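Local coordinates for protein glucosidase (Croceicoccus marinus, PDB 5Z3K) that acts as a beta-glucosidase of glycoside hydrolase family 39, probably cleaving O-glycosidic bonds to release glucose from beta-linked substrates, at residues L5-V11 against Y421-E427; A286-Y290 against D353-A359; I133-V138 against V149-E153; D58-R62 against T91-V95. All coordinates share one frame; numbering follows the deposited sequence.

Contact 1. Residues L5-V11 against Y421-E427; sequences LIAKLSV and YSGYTLE
Leu-5 to Val-11 and Tyr-421 to Glu-427 run side by side in parallel, joined by six backbone hydrogen bonds. The first runs from Ser-422 N to Leu-5 O (2.9 Å). From there the 6-11 strand gives N-H from Ala-7, Leu-9 and Val-11 to the carbonyls of Gly-423, Thr-425 and Glu-427. Its own Ala-7 O and Leu-9 O accept from Thr-425 N and Glu-427 N, both at 2.8 Å.

Aromatic packing marks the start of the pair. Tyr-421 lays one ring face over Ala-7, whose CB sits 3.5 Å from the ring centroid and almost on its normal, a CH-pi contact. CG of Tyr-421 is anti to its carbonyl carbon (chi1 -64°), which swings the ring back across the neighbouring strand.

The aliphatic contacts divide between the faces. Beside Ala-7, Leu-9 CB meets Leu-426 CD1 at 3.6 Å, and that same methyl also touches Val-11 CG2 at 3.9 Å. On the more exposed face, Lys-8 CG passes Thr-425 CG2 at 4.0 Å.

The pairing sets the N-terminal strand, some 410 residues away in sequence, into a mixed sheet otherwise built of late strands. Strands 345-350 and 464-469 flank the pair, each antiparallel to its neighbour. The face carrying Ala-7, Leu-9 and Tyr-424 packs on Phe-357, which also meets the Tyr-421 ring edge-to-face, and on Ile-374, while Tyr-424 OH bonds to Glu-476.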
loop_
_atom_site.group_PDB
_atom_site.type_symbol
_atom_site.label_atom_id
_atom_site.label_comp_id
_atom_site.label_asym_id
_atom_site.label_seq_id
_atom_site.Cartn_x
_atom_site.Cartn_y
_atom_site.Cartn_z
ATOM N N LEU A 5 13.042 -28.016 -12.717
ATOM C CA LEU A 5 12.509 -28.174 -11.373
ATOM C C LEU A 5 11.057 -27.717 -11.346
ATOM O O LEU A 5 10.747 -26.593 -11.760
ATOM C CB LEU A 5 13.343 -27.377 -10.375
ATOM C CG LEU A 5 14.817 -27.760 -10.401
ATOM C CD1 LEU A 5 15.646 -26.713 -9.694
ATOM C CD2 LEU A 5 14.997 -29.127 -9.766
ATOM N N ILE A 6 10.172 -28.592 -10.873
ATOM C CA ILE A 6 8.736 -28.344 -10.879
ATOM C C ILE A 6 8.268 -28.276 -9.435
ATOM O O ILE A 6 8.435 -29.239 -8.676
ATOM C CB ILE A 6 7.974 -29.426 -11.662
ATOM C CG1 ILE A 6 8.534 -29.563 -13.087
ATOM C CG2 ILE A 6 6.478 -29.132 -11.678
ATOM C CD1 ILE A 6 8.258 -28.364 -13.998
ATOM N N ALA A 7 7.684 -27.142 -9.057
ATOM C CA ALA A 7 7.113 -27.001 -7.729
ATOM C C ALA A 7 5.797 -27.765 -7.628
ATOM O O ALA A 7 5.024 -27.846 -8.585
ATOM C CB ALA A 7 6.894 -25.525 -7.398
ATOM N N LYS A 8 5.532 -28.317 -6.445
ATOM C CA LYS A 8 4.346 -29.133 -6.210
ATOM C C LYS A 8 3.459 -28.453 -5.175
ATOM O O LYS A 8 3.835 -28.350 -4.002
ATOM C CB LYS A 8 4.751 -30.541 -5.758
ATOM C CG LYS A 8 5.270 -31.385 -6.919
ATOM C CD LYS A 8 6.055 -32.576 -6.422
ATOM C CE LYS A 8 6.585 -33.425 -7.572
ATOM N NZ LYS A 8 7.364 -34.589 -7.051
ATOM N N LEU A 9 2.272 -28.015 -5.599
ATOM C CA LEU A 9 1.366 -27.251 -4.756
ATOM C C LEU A 9 0.071 -28.015 -4.555
ATOM O O LEU A 9 -0.400 -28.707 -5.460
ATOM C CB LEU A 9 1.051 -25.879 -5.365
ATOM C CG LEU A 9 2.260 -24.978 -5.586
ATOM C CD1 LEU A 9 1.910 -23.802 -6.490
ATOM C CD2 LEU A 9 2.749 -24.511 -4.227
ATOM N N SER A 10 -0.505 -27.890 -3.364
ATOM C CA SER A 10 -1.807 -28.476 -3.102
ATOM C C SER A 10 -2.654 -27.498 -2.306
ATOM O O SER A 10 -2.158 -26.840 -1.387
ATOM C CB SER A 10 -1.685 -29.805 -2.343
ATOM O OG SER A 10 -0.776 -29.676 -1.275
ATOM N N VAL A 11 -3.937 -27.433 -2.658
ATOM C CA VAL A 11 -4.915 -26.553 -2.032
ATOM C C VAL A 11 -6.124 -27.380 -1.623
ATOM O O VAL A 11 -6.600 -28.214 -2.399
ATOM C CB VAL A 11 -5.347 -25.429 -2.993
ATOM C CG1 VAL A 11 -6.621 -24.736 -2.490
ATOM C CG2 VAL A 11 -4.217 -24.438 -3.187
ATOM N N TYR A 421 12.685 -22.987 -9.774
ATOM C CA TYR A 421 11.593 -23.664 -10.465
ATOM C C TYR A 421 11.363 -23.070 -11.849
ATOM O O TYR A 421 11.416 -21.852 -12.043
ATOM C CB TYR A 421 10.292 -23.556 -9.675
ATOM C CG TYR A 421 10.306 -24.233 -8.330
ATOM C CD1 TYR A 421 10.561 -25.593 -8.219
ATOM C CD2 TYR A 421 10.029 -23.515 -7.173
ATOM C CE1 TYR A 421 10.554 -26.223 -6.991
ATOM C CE2 TYR A 421 10.023 -24.138 -5.936
ATOM C CZ TYR A 421 10.294 -25.490 -5.856
ATOM O OH TYR A 421 10.281 -26.101 -4.633
ATOM N N SER A 422 11.089 -23.945 -12.806
ATOM C CA SER A 422 10.677 -23.549 -14.141
ATOM C C SER A 422 9.187 -23.753 -14.359
ATOM O O SER A 422 8.667 -23.369 -15.411
ATOM C CB SER A 422 11.473 -24.332 -15.187
ATOM O OG SER A 422 11.150 -25.709 -15.132
ATOM N N GLY A 423 8.491 -24.338 -13.392
ATOM C CA GLY A 423 7.062 -24.547 -13.519
ATOM C C GLY A 423 6.513 -25.145 -12.244
ATOM O O GLY A 423 7.219 -25.297 -11.245
ATOM N N TYR A 424 5.228 -25.483 -12.290
ATOM C CA TYR A 424 4.528 -25.964 -11.110
ATOM C C TYR A 424 3.461 -26.954 -11.544
ATOM O O TYR A 424 2.978 -26.930 -12.680
ATOM C CB TYR A 424 3.887 -24.801 -10.318
ATOM C CG TYR A 424 2.729 -24.168 -11.059
ATOM C CD1 TYR A 424 1.434 -24.667 -10.930
ATOM C CD2 TYR A 424 2.933 -23.097 -11.930
ATOM C CE1 TYR A 424 0.380 -24.115 -11.636
ATOM C CE2 TYR A 424 1.880 -22.533 -12.624
ATOM C CZ TYR A 424 0.610 -23.044 -12.474
ATOM O OH TYR A 424 -0.440 -22.493 -13.178
ATOM N N THR A 425 3.080 -27.821 -10.621
ATOM C CA THR A 425 1.813 -28.520 -10.739
ATOM C C THR A 425 1.049 -28.274 -9.448
ATOM O O THR A 425 1.651 -28.158 -8.382
ATOM C CB THR A 425 1.987 -30.021 -11.026
ATOM O OG1 THR A 425 0.695 -30.626 -11.156
ATOM C CG2 THR A 425 2.767 -30.699 -9.904
ATOM N N LEU A 426 -0.273 -28.140 -9.562
ATOM C CA LEU A 426 -1.113 -27.648 -8.478
ATOM C C LEU A 426 -2.350 -28.525 -8.385
ATOM O O LEU A 426 -3.108 -28.619 -9.351
ATOM C CB LEU A 426 -1.517 -26.184 -8.730
ATOM C CG LEU A 426 -2.716 -25.645 -7.941
ATOM C CD1 LEU A 426 -2.401 -25.599 -6.435
ATOM C CD2 LEU A 426 -3.135 -24.253 -8.450
ATOM N N GLU A 427 -2.577 -29.156 -7.234
ATOM C CA GLU A 427 -3.758 -29.996 -7.051
ATOM C C GLU A 427 -4.731 -29.307 -6.102
ATOM O O GLU A 427 -4.400 -29.052 -4.937
ATOM C CB GLU A 427 -3.385 -31.379 -6.520
ATOM C CG GLU A 427 -4.604 -32.262 -6.259
ATOM C CD GLU A 427 -4.295 -33.751 -6.301
ATOM O OE1 GLU A 427 -3.177 -34.139 -6.706
ATOM O OE2 GLU A 427 -5.190 -34.538 -5.937
#

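Contact 2. Residues A286-Y290 against D353-A359; sequences AAAIY and DDNGFAA
Tyr-290 holds CG anti to its carbonyl carbon (chi1 -72°), and this sends the phenol from the helix toward the turn at Asp-353 to Gly-356. On the turn, Asp-353 has CG between its backbone N and carbonyl carbon (chi1 67°), folding the carboxylate over the following residues.

The phenol oxygen both gives and takes. Tyr-290 OH donates to Asp-353 O at 2.8 Å, tilted out of the carbonyl plane, and accepts from Gly-356 N at 3.0 Å. Asp-353 OD1 ties the same turn from within: Asn-355 N reaches it at 2.8 Å in an Asx turn, and Phe-357 N comes from the opposite face of the carboxylate plane at 3.0 Å.

Below the hydroxyl the contact is apolar. Ala-358 CB lies over one face of the Tyr-290 ring, 4.3 Å from its centroid, and fits against Ile-289 CG2 at 3.8 Å and Ala-286 CB at 4.1 Å. A phenylalanine in place of Tyr-290 would probably keep the packing on Ala-358 but leave Asp-353 O and Gly-356 N without their shared partner.

The contact thus joins helix 277-291 of the barrel to the start of strand 357-363 in the beta-sheet domain. The buried Tyr-290 hydroxyl is engaged as both donor and acceptor and Asp-353 OD1 is held by two backbone N-H groups, with no salt bridge across the two segments.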
loop_
_atom_site.group_PDB
_atom_site.type_symbol
_atom_site.label_atom_id
_atom_site.label_comp_id
_atom_site.label_asym_id
_atom_site.label_seq_id
_atom_site.Cartn_x
_atom_site.Cartn_y
_atom_site.Cartn_z
ATOM N N ALA A 286 5.063 -11.368 -4.763
ATOM C CA ALA A 286 5.637 -12.122 -3.648
ATOM C C ALA A 286 5.599 -11.313 -2.355
ATOM O O ALA A 286 5.348 -11.866 -1.278
ATOM C CB ALA A 286 7.075 -12.547 -3.963
ATOM N N ALA A 287 5.834 -10.001 -2.435
ATOM C CA ALA A 287 5.813 -9.178 -1.225
ATOM C C ALA A 287 4.428 -9.159 -0.591
ATOM O O ALA A 287 4.286 -9.271 0.633
ATOM C CB ALA A 287 6.272 -7.747 -1.545
ATOM N N ALA A 288 3.388 -8.978 -1.417
ATOM C CA ALA A 288 2.022 -9.052 -0.913
ATOM C C ALA A 288 1.743 -10.396 -0.242
ATOM O O ALA A 288 1.133 -10.446 0.829
ATOM C CB ALA A 288 1.037 -8.812 -2.058
ATOM N N ILE A 289 2.179 -11.501 -0.858
ATOM C CA ILE A 289 1.930 -12.812 -0.264
ATOM C C ILE A 289 2.644 -12.929 1.076
ATOM O O ILE A 289 2.057 -13.368 2.074
ATOM C CB ILE A 289 2.344 -13.935 -1.230
ATOM C CG1 ILE A 289 1.406 -13.908 -2.446
ATOM C CG2 ILE A 289 2.284 -15.298 -0.522
ATOM C CD1 ILE A 289 1.815 -14.812 -3.620
ATOM N N TYR A 290 3.918 -12.534 1.122
ATOM C CA TYR A 290 4.663 -12.689 2.367
ATOM C C TYR A 290 4.121 -11.778 3.463
ATOM O O TYR A 290 4.116 -12.172 4.633
ATOM C CB TYR A 290 6.158 -12.423 2.146
ATOM C CG TYR A 290 6.848 -13.524 1.369
ATOM C CD1 TYR A 290 6.546 -14.860 1.601
ATOM C CD2 TYR A 290 7.786 -13.223 0.381
ATOM C CE1 TYR A 290 7.163 -15.873 0.875
ATOM C CE2 TYR A 290 8.406 -14.232 -0.357
ATOM C CZ TYR A 290 8.094 -15.553 -0.094
ATOM O OH TYR A 290 8.705 -16.550 -0.817
ATOM N N ASP A 353 7.510 -21.611 -0.908
ATOM C CA ASP A 353 8.694 -21.456 -0.066
ATOM C C ASP A 353 8.851 -19.990 0.326
ATOM O O ASP A 353 8.062 -19.125 -0.081
ATOM C CB ASP A 353 9.940 -22.040 -0.767
ATOM C CG ASP A 353 10.341 -21.266 -2.012
ATOM O OD1 ASP A 353 10.258 -20.022 -2.006
ATOM O OD2 ASP A 353 10.766 -21.900 -3.003
ATOM N N ASP A 354 9.885 -19.702 1.122
ATOM C CA ASP A 354 10.181 -18.334 1.530
ATOM C C ASP A 354 11.360 -17.736 0.763
ATOM O O ASP A 354 11.888 -16.697 1.174
ATOM C CB ASP A 354 10.417 -18.256 3.046
ATOM C CG ASP A 354 11.576 -19.111 3.509
ATOM O OD1 ASP A 354 12.259 -19.713 2.655
ATOM O OD2 ASP A 354 11.804 -19.192 4.739
ATOM N N ASN A 355 11.768 -18.362 -0.349
ATOM C CA ASN A 355 12.842 -17.877 -1.213
ATOM C C ASN A 355 12.327 -17.338 -2.543
ATOM O O ASN A 355 13.047 -17.359 -3.545
ATOM C CB ASN A 355 13.864 -18.969 -1.505
ATOM C CG ASN A 355 14.059 -19.898 -0.353
ATOM O OD1 ASN A 355 13.632 -21.052 -0.399
ATOM N ND2 ASN A 355 14.707 -19.412 0.693
ATOM N N GLY A 356 11.085 -16.877 -2.580
ATOM C CA GLY A 356 10.577 -16.181 -3.742
ATOM C C GLY A 356 9.547 -16.942 -4.552
ATOM O O GLY A 356 8.966 -16.356 -5.479
ATOM N N PHE A 357 9.295 -18.219 -4.254
ATOM C CA PHE A 357 8.203 -18.950 -4.904
ATOM C C PHE A 357 7.014 -18.915 -3.949
ATOM O O PHE A 357 6.785 -19.835 -3.162
ATOM C CB PHE A 357 8.590 -20.374 -5.294
ATOM C CG PHE A 357 7.596 -21.019 -6.224
ATOM C CD1 PHE A 357 7.617 -20.738 -7.582
ATOM C CD2 PHE A 357 6.614 -21.872 -5.734
ATOM C CE1 PHE A 357 6.690 -21.304 -8.449
ATOM C CE2 PHE A 357 5.683 -22.451 -6.595
ATOM C CZ PHE A 357 5.717 -22.165 -7.954
ATOM N N ALA A 358 6.247 -17.832 -4.034
ATOM C CA ALA A 358 5.212 -17.513 -3.055
ATOM C C ALA A 358 3.843 -17.854 -3.615
ATOM O O ALA A 358 3.569 -17.600 -4.788
ATOM C CB ALA A 358 5.267 -16.031 -2.695
ATOM N N ALA A 359 2.980 -18.416 -2.775
ATOM C CA ALA A 359 1.661 -18.818 -3.223
ATOM C C ALA A 359 0.647 -18.521 -2.129
ATOM O O ALA A 359 0.959 -18.570 -0.935
ATOM C CB ALA A 359 1.638 -20.306 -3.612
#

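Contact 3. Residues I133-V138 against V149-E153; sequences IVRHYV and VSHWE
Trp-152 points its indole from strand 151-154 at helix 123-138, carried there by a CG anti to its carbonyl carbon (chi1 -66°), and Val-134 meets it face on. Val-134 CG2 stands 3.6 Å from the centroid of the six-membered ring and only 3° off its normal, a CH-pi contact; the two side chains run past each other in opposite directions. The other face of the indole is taken by Val-149 CG1, 3.3 Å above the plane, so two valines sandwich the ring.

Other helix residues gather round the ring's rim. Val-138 CG2 and Tyr-137 CB lie near its plane, the latter 4.2 Å from Trp-152 CZ2, while the Ile-133 side chain crosses the indole obliquely, its CG2 nearest Trp-152 CZ3. Tyr-137 CB also touches Val-149 CG2 at 3.7 Å, linking the helix directly to the loop that leads into the strand.

This is helix-on-strand packing in the beta/alpha barrel, where helix 123-138 lies over the strand that follows it; Val-183 of helix 169-186 and Phe-107 of strand 104-109 also border Trp-152.

No hydrogen bond crosses, so the contact holds by shape and dispersion. The indole N-H finds Val-149 O at 3.3 Å, weakly, and Val-149 N is buried with no partner in the model, probably a small cost.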
loop_
_atom_site.group_PDB
_atom_site.type_symbol
_atom_site.label_atom_id
_atom_site.label_comp_id
_atom_site.label_asym_id
_atom_site.label_seq_id
_atom_site.Cartn_x
_atom_site.Cartn_y
_atom_site.Cartn_z
ATOM N N ILE A 133 -12.002 20.400 7.728
ATOM C CA ILE A 133 -11.691 19.489 6.632
ATOM C C ILE A 133 -12.253 18.112 6.944
ATOM O O ILE A 133 -12.858 17.454 6.086
ATOM C CB ILE A 133 -10.170 19.445 6.381
ATOM C CG1 ILE A 133 -9.707 20.775 5.780
ATOM C CG2 ILE A 133 -9.791 18.254 5.486
ATOM C CD1 ILE A 133 -8.236 21.022 5.908
ATOM N N VAL A 134 -12.090 17.667 8.192
ATOM C CA VAL A 134 -12.618 16.368 8.586
ATOM C C VAL A 134 -14.138 16.376 8.521
ATOM O O VAL A 134 -14.755 15.428 8.027
ATOM C CB VAL A 134 -12.106 15.983 9.988
ATOM C CG1 VAL A 134 -12.740 14.679 10.460
ATOM C CG2 VAL A 134 -10.582 15.860 9.989
ATOM N N ARG A 135 -14.765 17.450 9.012
ATOM C CA ARG A 135 -16.221 17.542 8.968
ATOM C C ARG A 135 -16.732 17.579 7.535
ATOM O O ARG A 135 -17.826 17.081 7.252
ATOM C CB ARG A 135 -16.688 18.786 9.725
ATOM C CG ARG A 135 -16.631 18.639 11.230
ATOM C CD ARG A 135 -17.223 19.850 11.961
ATOM N NE ARG A 135 -17.039 19.694 13.401
ATOM C CZ ARG A 135 -17.730 18.837 14.152
ATOM N NH1 ARG A 135 -18.677 18.083 13.606
ATOM N NH2 ARG A 135 -17.478 18.737 15.450
ATOM N N HIS A 136 -15.965 18.178 6.627
ATOM C CA HIS A 136 -16.366 18.179 5.225
ATOM C C HIS A 136 -16.390 16.765 4.652
ATOM O O HIS A 136 -17.285 16.424 3.868
ATOM C CB HIS A 136 -15.432 19.083 4.421
ATOM C CG HIS A 136 -15.693 19.072 2.954
ATOM N ND1 HIS A 136 -16.734 19.770 2.373
ATOM C CD2 HIS A 136 -15.045 18.450 1.942
ATOM C CE1 HIS A 136 -16.715 19.577 1.067
ATOM N NE2 HIS A 136 -15.702 18.775 0.780
ATOM N N TYR A 137 -15.438 15.918 5.035
ATOM C CA TYR A 137 -15.372 14.586 4.446
ATOM C C TYR A 137 -16.054 13.508 5.277
ATOM O O TYR A 137 -16.198 12.385 4.789
ATOM C CB TYR A 137 -13.911 14.202 4.166
ATOM C CG TYR A 137 -13.388 15.013 3.001
ATOM C CD1 TYR A 137 -13.933 14.847 1.729
ATOM C CD2 TYR A 137 -12.418 15.995 3.180
ATOM C CE1 TYR A 137 -13.496 15.599 0.660
ATOM C CE2 TYR A 137 -11.972 16.759 2.108
ATOM C CZ TYR A 137 -12.512 16.557 0.852
ATOM O OH TYR A 137 -12.102 17.331 -0.221
ATOM N N VAL A 138 -16.505 13.819 6.496
ATOM C CA VAL A 138 -17.129 12.839 7.372
ATOM C C VAL A 138 -18.580 13.186 7.689
ATOM O O VAL A 138 -19.434 12.292 7.742
ATOM C CB VAL A 138 -16.317 12.653 8.673
ATOM C CG1 VAL A 138 -17.046 11.707 9.627
ATOM C CG2 VAL A 138 -14.914 12.114 8.354
ATOM N N VAL A 149 -13.995 9.246 4.754
ATOM C CA VAL A 149 -12.589 9.088 5.122
ATOM C C VAL A 149 -12.531 8.459 6.503
ATOM O O VAL A 149 -12.857 9.114 7.504
ATOM C CB VAL A 149 -11.838 10.429 5.100
ATOM C CG1 VAL A 149 -10.388 10.234 5.492
ATOM C CG2 VAL A 149 -11.937 11.045 3.730
ATOM N N SER A 150 -12.073 7.204 6.570
ATOM C CA SER A 150 -12.029 6.477 7.830
ATOM C C SER A 150 -10.717 6.648 8.583
ATOM O O SER A 150 -10.686 6.440 9.801
ATOM C CB SER A 150 -12.264 4.984 7.579
ATOM O OG SER A 150 -11.216 4.448 6.787
ATOM N N HIS A 151 -9.643 7.014 7.893
ATOM C CA HIS A 151 -8.312 7.068 8.468
ATOM C C HIS A 151 -7.685 8.419 8.166
ATOM O O HIS A 151 -7.719 8.878 7.021
ATOM C CB HIS A 151 -7.443 5.947 7.902
ATOM C CG HIS A 151 -7.750 4.600 8.471
ATOM N ND1 HIS A 151 -8.938 3.942 8.223
ATOM C CD2 HIS A 151 -7.031 3.786 9.282
ATOM C CE1 HIS A 151 -8.934 2.781 8.855
ATOM N NE2 HIS A 151 -7.788 2.661 9.503
ATOM N N TRP A 152 -7.107 9.046 9.188
ATOM C CA TRP A 152 -6.485 10.357 9.067
ATOM C C TRP A 152 -5.043 10.256 9.540
ATOM O O TRP A 152 -4.780 9.931 10.708
ATOM C CB TRP A 152 -7.281 11.406 9.854
ATOM C CG TRP A 152 -8.645 11.623 9.264
ATOM C CD1 TRP A 152 -9.769 10.882 9.497
ATOM C CD2 TRP A 152 -9.016 12.617 8.303
ATOM N NE1 TRP A 152 -10.825 11.373 8.759
ATOM C CE2 TRP A 152 -10.385 12.436 8.018
ATOM C CE3 TRP A 152 -8.327 13.652 7.666
ATOM C CZ2 TRP A 152 -11.079 13.253 7.126
ATOM C CZ3 TRP A 152 -9.022 14.464 6.776
ATOM C CH2 TRP A 152 -10.383 14.254 6.514
ATOM N N GLU A 153 -4.113 10.510 8.626
ATOM C CA GLU A 153 -2.690 10.396 8.900
ATOM C C GLU A 153 -2.084 11.783 9.011
ATOM O O GLU A 153 -2.287 12.632 8.132
ATOM C CB GLU A 153 -1.970 9.609 7.798
ATOM C CG GLU A 153 -0.454 9.417 8.041
ATOM C CD GLU A 153 0.228 8.668 6.906
ATOM O OE1 GLU A 153 1.181 7.894 7.166
ATOM O OE2 GLU A 153 -0.202 8.851 5.746
#

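Contact 4. Residues D58-R62 against T91-V95; sequences DWVSR and TDTWV
Trp-59 reaches from the loop that follows strand 53-55 to Trp-94 on helix 89-100. With CG anti to the carbonyl carbon (chi1 -58°), its indole turns toward the helix. At the base, Trp-59 CB touches Trp-94 CE3 at 3.6 Å, and CG lies over the rim of the same indole. Further out, CD2, CE2, CE3 and CZ2 lie beneath Trp-94 CB, which sits 3.5 Å from the centroid of the six-membered ring and 5° off its normal, a CH-pi contact over the ring's centre. CE3 also faces Thr-91 CG2 at the ring edge. At the far end CZ3 meets Val-95 CG2 at 3.8 Å, and CH2 comes to 3.8 Å from Trp-94 O. The two five-membered rings are inclined at 31°, an oblique pair.

All this belongs to the beta/alpha barrel, at the passage from its second strand to the helix leading into strand 104-109. An alanine at Trp-59 would probably open a gap beside Trp-94 CB, stripping it of the ring face it lies on, and take away one of the aromatic contacts of Val-95 CG2.

The loop then bends in an inverse gamma turn centred on Val-60, whose CB packs on Trp-94 CH2 at 3.8 Å. One residue on, Ser-61 OG and Thr-91 OG1 share a hydrogen bond of 2.8 Å. The Trp-94 indole is held in turn by a hydrogen bond from NE1 to Ala-31 O.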
loop_
_atom_site.group_PDB
_atom_site.type_symbol
_atom_site.label_atom_id
_atom_site.label_comp_id
_atom_site.label_asym_id
_atom_site.label_seq_id
_atom_site.Cartn_x
_atom_site.Cartn_y
_atom_site.Cartn_z
ATOM N N ASP A 58 -0.386 11.670 -2.600
ATOM C CA ASP A 58 0.072 12.053 -3.932
ATOM C C ASP A 58 -0.954 12.882 -4.706
ATOM O O ASP A 58 -0.608 13.459 -5.744
ATOM C CB ASP A 58 0.496 10.804 -4.706
ATOM C CG ASP A 58 1.699 10.132 -4.064
ATOM O OD1 ASP A 58 2.731 10.810 -3.869
ATOM O OD2 ASP A 58 1.603 8.949 -3.694
ATOM N N TRP A 59 -2.176 13.000 -4.204
ATOM C CA TRP A 59 -3.132 13.942 -4.762
ATOM C C TRP A 59 -2.648 15.381 -4.557
ATOM O O TRP A 59 -1.711 15.659 -3.803
ATOM C CB TRP A 59 -4.504 13.780 -4.110
ATOM C CG TRP A 59 -5.139 12.415 -4.211
ATOM C CD1 TRP A 59 -4.730 11.345 -4.994
ATOM C CD2 TRP A 59 -6.303 11.971 -3.507
ATOM N NE1 TRP A 59 -5.574 10.279 -4.808
ATOM C CE2 TRP A 59 -6.545 10.632 -3.899
ATOM C CE3 TRP A 59 -7.169 12.576 -2.582
ATOM C CZ2 TRP A 59 -7.622 9.892 -3.400
ATOM C CZ3 TRP A 59 -8.229 11.839 -2.075
ATOM C CH2 TRP A 59 -8.450 10.502 -2.490
ATOM N N VAL A 60 -3.318 16.304 -5.242
ATOM C CA VAL A 60 -3.151 17.728 -4.973
ATOM C C VAL A 60 -4.120 18.090 -3.850
ATOM O O VAL A 60 -5.141 18.752 -4.081
ATOM C CB VAL A 60 -3.382 18.554 -6.257
ATOM C CG1 VAL A 60 -3.242 20.060 -5.982
ATOM C CG2 VAL A 60 -2.397 18.114 -7.343
ATOM N N SER A 61 -3.815 17.634 -2.628
ATOM C CA SER A 61 -4.748 17.676 -1.497
ATOM C C SER A 61 -3.998 17.943 -0.203
ATOM O O SER A 61 -4.213 17.284 0.820
ATOM C CB SER A 61 -5.537 16.372 -1.377
ATOM O OG SER A 61 -6.222 16.103 -2.587
ATOM N N ARG A 62 -3.108 18.928 -0.242
ATOM C CA ARG A 62 -2.247 19.254 0.882
ATOM C C ARG A 62 -2.833 20.407 1.685
ATOM O O ARG A 62 -3.474 21.311 1.140
ATOM C CB ARG A 62 -0.843 19.621 0.394
ATOM C CG ARG A 62 -0.171 18.535 -0.414
ATOM C CD ARG A 62 0.203 17.360 0.453
ATOM N NE ARG A 62 0.853 16.342 -0.364
ATOM C CZ ARG A 62 2.125 16.378 -0.759
ATOM N NH1 ARG A 62 2.926 17.379 -0.396
ATOM N NH2 ARG A 62 2.601 15.395 -1.513
ATOM N N THR A 91 -9.918 17.733 -4.477
ATOM C CA THR A 91 -9.925 16.658 -3.492
ATOM C C THR A 91 -11.290 15.972 -3.444
ATOM O O THR A 91 -11.373 14.741 -3.341
ATOM C CB THR A 91 -9.532 17.206 -2.119
ATOM O OG1 THR A 91 -8.280 17.892 -2.215
ATOM C CG2 THR A 91 -9.393 16.059 -1.109
ATOM N N ASP A 92 -12.370 16.752 -3.550
ATOM C CA ASP A 92 -13.707 16.170 -3.634
ATOM C C ASP A 92 -13.800 15.188 -4.790
ATOM O O ASP A 92 -14.426 14.130 -4.672
ATOM C CB ASP A 92 -14.763 17.263 -3.836
ATOM C CG ASP A 92 -15.087 18.028 -2.571
ATOM O OD1 ASP A 92 -14.584 17.669 -1.487
ATOM O OD2 ASP A 92 -15.852 19.012 -2.679
ATOM N N THR A 93 -13.210 15.541 -5.931
ATOM C CA THR A 93 -13.291 14.680 -7.102
ATOM C C THR A 93 -12.579 13.356 -6.851
ATOM O O THR A 93 -13.123 12.280 -7.131
ATOM C CB THR A 93 -12.708 15.418 -8.302
ATOM O OG1 THR A 93 -13.542 16.552 -8.568
ATOM C CG2 THR A 93 -12.666 14.536 -9.544
ATOM N N TRP A 94 -11.378 13.415 -6.278
ATOM C CA TRP A 94 -10.629 12.189 -6.023
ATOM C C TRP A 94 -11.277 11.356 -4.923
ATOM O O TRP A 94 -11.271 10.117 -4.985
ATOM C CB TRP A 94 -9.182 12.538 -5.688
ATOM C CG TRP A 94 -8.396 12.991 -6.902
ATOM C CD1 TRP A 94 -8.355 12.378 -8.119
ATOM C CD2 TRP A 94 -7.526 14.133 -7.000
ATOM N NE1 TRP A 94 -7.526 13.070 -8.974
ATOM C CE2 TRP A 94 -7.006 14.151 -8.313
ATOM C CE3 TRP A 94 -7.155 15.151 -6.112
ATOM C CZ2 TRP A 94 -6.125 15.147 -8.763
ATOM C CZ3 TRP A 94 -6.276 16.146 -6.557
ATOM C CH2 TRP A 94 -5.775 16.135 -7.872
ATOM N N VAL A 95 -11.843 12.015 -3.908
ATOM C CA VAL A 95 -12.565 11.285 -2.866
ATOM C C VAL A 95 -13.769 10.571 -3.465
ATOM O O VAL A 95 -14.028 9.395 -3.182
ATOM C CB VAL A 95 -12.972 12.242 -1.732
ATOM C CG1 VAL A 95 -14.050 11.631 -0.835
ATOM C CG2 VAL A 95 -11.740 12.634 -0.910
#

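Overall arrangement
Contacts 3 and 4 lie together in the beta/alpha barrel, their centres 12 Å apart, and they touch where His-136 and Tyr-137 of the first meet Asp-92 of the second. Both are buried and rest mainly on tryptophan packing, contact 4 adding one hydroxyl pair. Contact 1 lies across the chain's centre, its centre about 44 Å from that of contact 4, in the beta-sheet domain; it is partly exposed and held by regular backbone bonding. Contact 2 is buried and bridges the two regions, a barrel helix meeting a strand of the same sheet as contact 1, with a tyrosine hydroxyl doing the polar work. Phe-357 links contacts 1 and 2. Along the chain, contact 1 encloses the others.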